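Side-chain contact in odorant-binding protein (Phormia regina, PDB 5DIC), which binds fatty acids such as palmitate and probably carries them as a soluble, secreted carrier in the oral disk of the blowfly: residues A[29-32]-A[33-37]. Residues are numbered along the deposited sequence; the frame is centred on the assembly and turned at random.
Sequences EATK and LRNKD
Asn35 folds its side chain back on Thr31, and the pair is a worked example of how a helix spends its last carbonyls. The short helix 27-34 gives out here, Asn35 being the first residue to leave helical backbone angles. The carbonyl O of Thr31 takes two donors from this one residue: Asn35 N at 3.1 Å, through a bent bond, and Asn35 ND2 at 2.9 Å, with a straighter N-H...O angle of 161°. The two arrive from opposite faces of the carbonyl plane, while the oxygen itself lies close to the plane of the Asn35 amide. With CG beside its own backbone N (chi1 -74°), Asn35 runs alongside Thr31, both side chains pointing the same way.

Thr31 OG1 stands anti to its N and meets a second neighbour, the guanidinium of Arg34. NH2 of Arg34 comes within 3.1 Å of Thr31 OG1, but the approach is oblique and the angle too poor for a hydrogen bond; the bend at chi3 (-19°) curls the arginine chain back over the threonine. One residue further along, Lys32 O accepts from Asp37 N at 2.9 Å, and Lys36 N from the same loop bonds Leu33 O. With Lys36 at positive phi, these two bonds make a Schellman motif. CB of Asp37 packs against CB of Lys32 at 4.0 Å. Leu33 faces inward instead, against Phe16 of helix 6-22 and Phe48 of helix 43-55, whereas the side chain of Lys36 reaches a bound palmitic acid.

Chemically, two N-H groups of Asn35 share Thr31 O, and the one from ND2 ties the amide back to the last turn of the helix; the Schellman bonds turn the chain out of the helix and satisfy the carbonyls of Lys32 and Leu33.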
ATOM      1  N   GLU A  29     -17.494   2.165  -0.355  1.00 12.89           N
ATOM      2  CA  GLU A  29     -16.121   1.808  -0.679  1.00 12.40           C
ATOM      3  C   GLU A  29     -15.246   1.862   0.579  1.00 11.54           C
ATOM      4  O   GLU A  29     -14.389   0.999   0.794  1.00 12.05           O
ATOM      5  CB  GLU A  29     -15.552   2.748  -1.769  1.00 12.04           C
ATOM      6  CG  GLU A  29     -16.119   2.480  -3.151  1.00 13.37           C
ATOM      7  CD  GLU A  29     -15.846   3.596  -4.168  1.00 12.80           C
ATOM      8  OE1 GLU A  29     -15.738   4.769  -3.768  1.00 13.37           O
ATOM      9  OE2 GLU A  29     -15.815   3.262  -5.370  1.00 13.60           O
ATOM     10  N   ALA A  30     -15.454   2.885   1.399  1.00 11.54           N
ATOM     11  CA  ALA A  30     -14.670   3.043   2.633  1.00 13.19           C
ATOM     12  C   ALA A  30     -14.895   1.867   3.571  1.00 12.31           C
ATOM     13  O   ALA A  30     -13.962   1.394   4.189  1.00 12.88           O
ATOM     14  CB  ALA A  30     -15.001   4.353   3.346  1.00 14.15           C
ATOM     15  N   THR A  31     -16.131   1.398   3.682  1.00 11.93           N
ATOM     16  CA  THR A  31     -16.411   0.256   4.548  1.00 13.40           C
ATOM     17  C   THR A  31     -15.816  -1.046   3.983  1.00 12.36           C
ATOM     18  O   THR A  31     -15.296  -1.864   4.746  1.00 12.77           O
ATOM     19  CB  THR A  31     -17.895   0.171   4.918  1.00 16.89           C
ATOM     20  OG1 THR A  31     -18.005  -0.730   6.015  1.00 21.92           O
ATOM     21  CG2 THR A  31     -18.741  -0.340   3.876  1.00 22.37           C
ATOM     22  N   LYS A  32     -15.842  -1.213   2.665  1.00 11.94           N
ATOM     23  CA  LYS A  32     -15.106  -2.331   2.093  1.00 12.27           C
ATOM     24  C   LYS A  32     -13.652  -2.266   2.479  1.00 11.87           C
ATOM     25  O   LYS A  32     -13.049  -3.269   2.884  1.00 13.63           O
ATOM     26  CB  LYS A  32     -15.259  -2.405   0.574  1.00 13.14           C
ATOM     27  CG  LYS A  32     -16.640  -2.878   0.144  1.00 15.20           C
ATOM     28  CD  LYS A  32     -16.701  -3.216  -1.324  1.00 20.96           C
ATOM     29  CE  LYS A  32     -16.801  -2.019  -2.231  1.00 29.02           C
ATOM     30  NZ  LYS A  32     -17.394  -2.448  -3.535  1.00 35.35           N
ATOM     31  N   LEU A  33     -13.046  -1.099   2.293  1.00 11.96           N
ATOM     32  CA  LEU A  33     -11.617  -0.956   2.601  1.00 12.58           C
ATOM     33  C   LEU A  33     -11.302  -1.245   4.069  1.00 12.98           C
ATOM     34  O   LEU A  33     -10.341  -1.954   4.370  1.00 15.04           O
ATOM     35  CB  LEU A  33     -11.127   0.435   2.187  1.00 12.54           C
ATOM     36  CG  LEU A  33     -11.098   0.709   0.687  1.00 12.51           C
ATOM     37  CD1 LEU A  33     -11.128   2.210   0.408  1.00 12.84           C
ATOM     38  CD2 LEU A  33      -9.902   0.016   0.061  1.00 13.53           C
ATOM     39  N   ARG A  34     -12.127  -0.731   4.971  1.00 12.99           N
ATOM     40  CA  ARG A  34     -11.908  -0.973   6.397  1.00 14.36           C
ATOM     41  C   ARG A  34     -11.988  -2.441   6.769  1.00 14.87           C
ATOM     42  O   ARG A  34     -11.347  -2.857   7.712  1.00 17.77           O
ATOM     43  CB  ARG A  34     -12.938  -0.163   7.185  1.00 18.24           C
ATOM     44  CG  ARG A  34     -12.740  -0.042   8.692  1.00 23.16           C
ATOM     45  CD  ARG A  34     -14.049   0.210   9.433  1.00 25.09           C
ATOM     46  NE  ARG A  34     -15.106   0.709   8.567  1.00 28.49           N
ATOM     47  CZ  ARG A  34     -16.356   0.910   8.960  1.00 26.03           C
ATOM     48  NH1 ARG A  34     -16.730   0.647  10.212  1.00 30.62           N
ATOM     49  NH2 ARG A  34     -17.244   1.384   8.121  1.00 26.88           N
ATOM     50  N   ASN A  35     -12.768  -3.199   6.010  1.00 14.47           N
ATOM     51  CA  ASN A  35     -12.919  -4.634   6.218  1.00 15.26           C
ATOM     52  C   ASN A  35     -11.997  -5.490   5.375  1.00 17.07           C
ATOM     53  O   ASN A  35     -12.154  -6.703   5.324  1.00 20.44           O
ATOM     54  CB  ASN A  35     -14.385  -5.025   6.020  1.00 15.04           C
ATOM     55  CG  ASN A  35     -15.234  -4.572   7.181  1.00 14.63           C
ATOM     56  OD1 ASN A  35     -15.220  -5.219   8.228  1.00 15.81           O
ATOM     57  ND2 ASN A  35     -15.913  -3.457   7.043  1.00 13.97           N
ATOM     58  N   LYS A  36     -11.044  -4.857   4.702  1.00 16.38           N
ATOM     59  CA  LYS A  36     -10.059  -5.561   3.873  1.00 18.73           C
ATOM     60  C   LYS A  36     -10.721  -6.335   2.748  1.00 18.76           C
ATOM     61  O   LYS A  36     -10.227  -7.373   2.321  1.00 22.19           O
ATOM     62  CB  LYS A  36      -9.132  -6.438   4.736  1.00 23.85           C
ATOM     63  CG  LYS A  36      -8.354  -5.643   5.770  1.00 28.02           C
ATOM     64  CD  LYS A  36      -7.485  -6.547   6.624  1.00 36.81           C
ATOM     65  CE  LYS A  36      -6.516  -5.738   7.468  1.00 42.51           C
ATOM     66  NZ  LYS A  36      -5.697  -6.623   8.338  1.00 48.66           N
ATOM     67  N   ASP A  37     -11.822  -5.786   2.226  1.00 18.14           N
ATOM     68  CA  ASP A  37     -12.498  -6.368   1.065  1.00 18.45           C
ATOM     69  C   ASP A  37     -11.918  -5.763  -0.190  1.00 18.37           C
ATOM     70  O   ASP A  37     -12.534  -4.910  -0.811  1.00 20.94           O
ATOM     71  CB  ASP A  37     -14.009  -6.140   1.136  1.00 17.66           C
ATOM     72  CG  ASP A  37     -14.626  -6.818   2.321  1.00 18.20           C
ATOM     73  OD1 ASP A  37     -14.209  -7.931   2.691  1.00 20.75           O
ATOM     74  OD2 ASP A  37     -15.553  -6.229   2.910  1.00 16.61           O
TER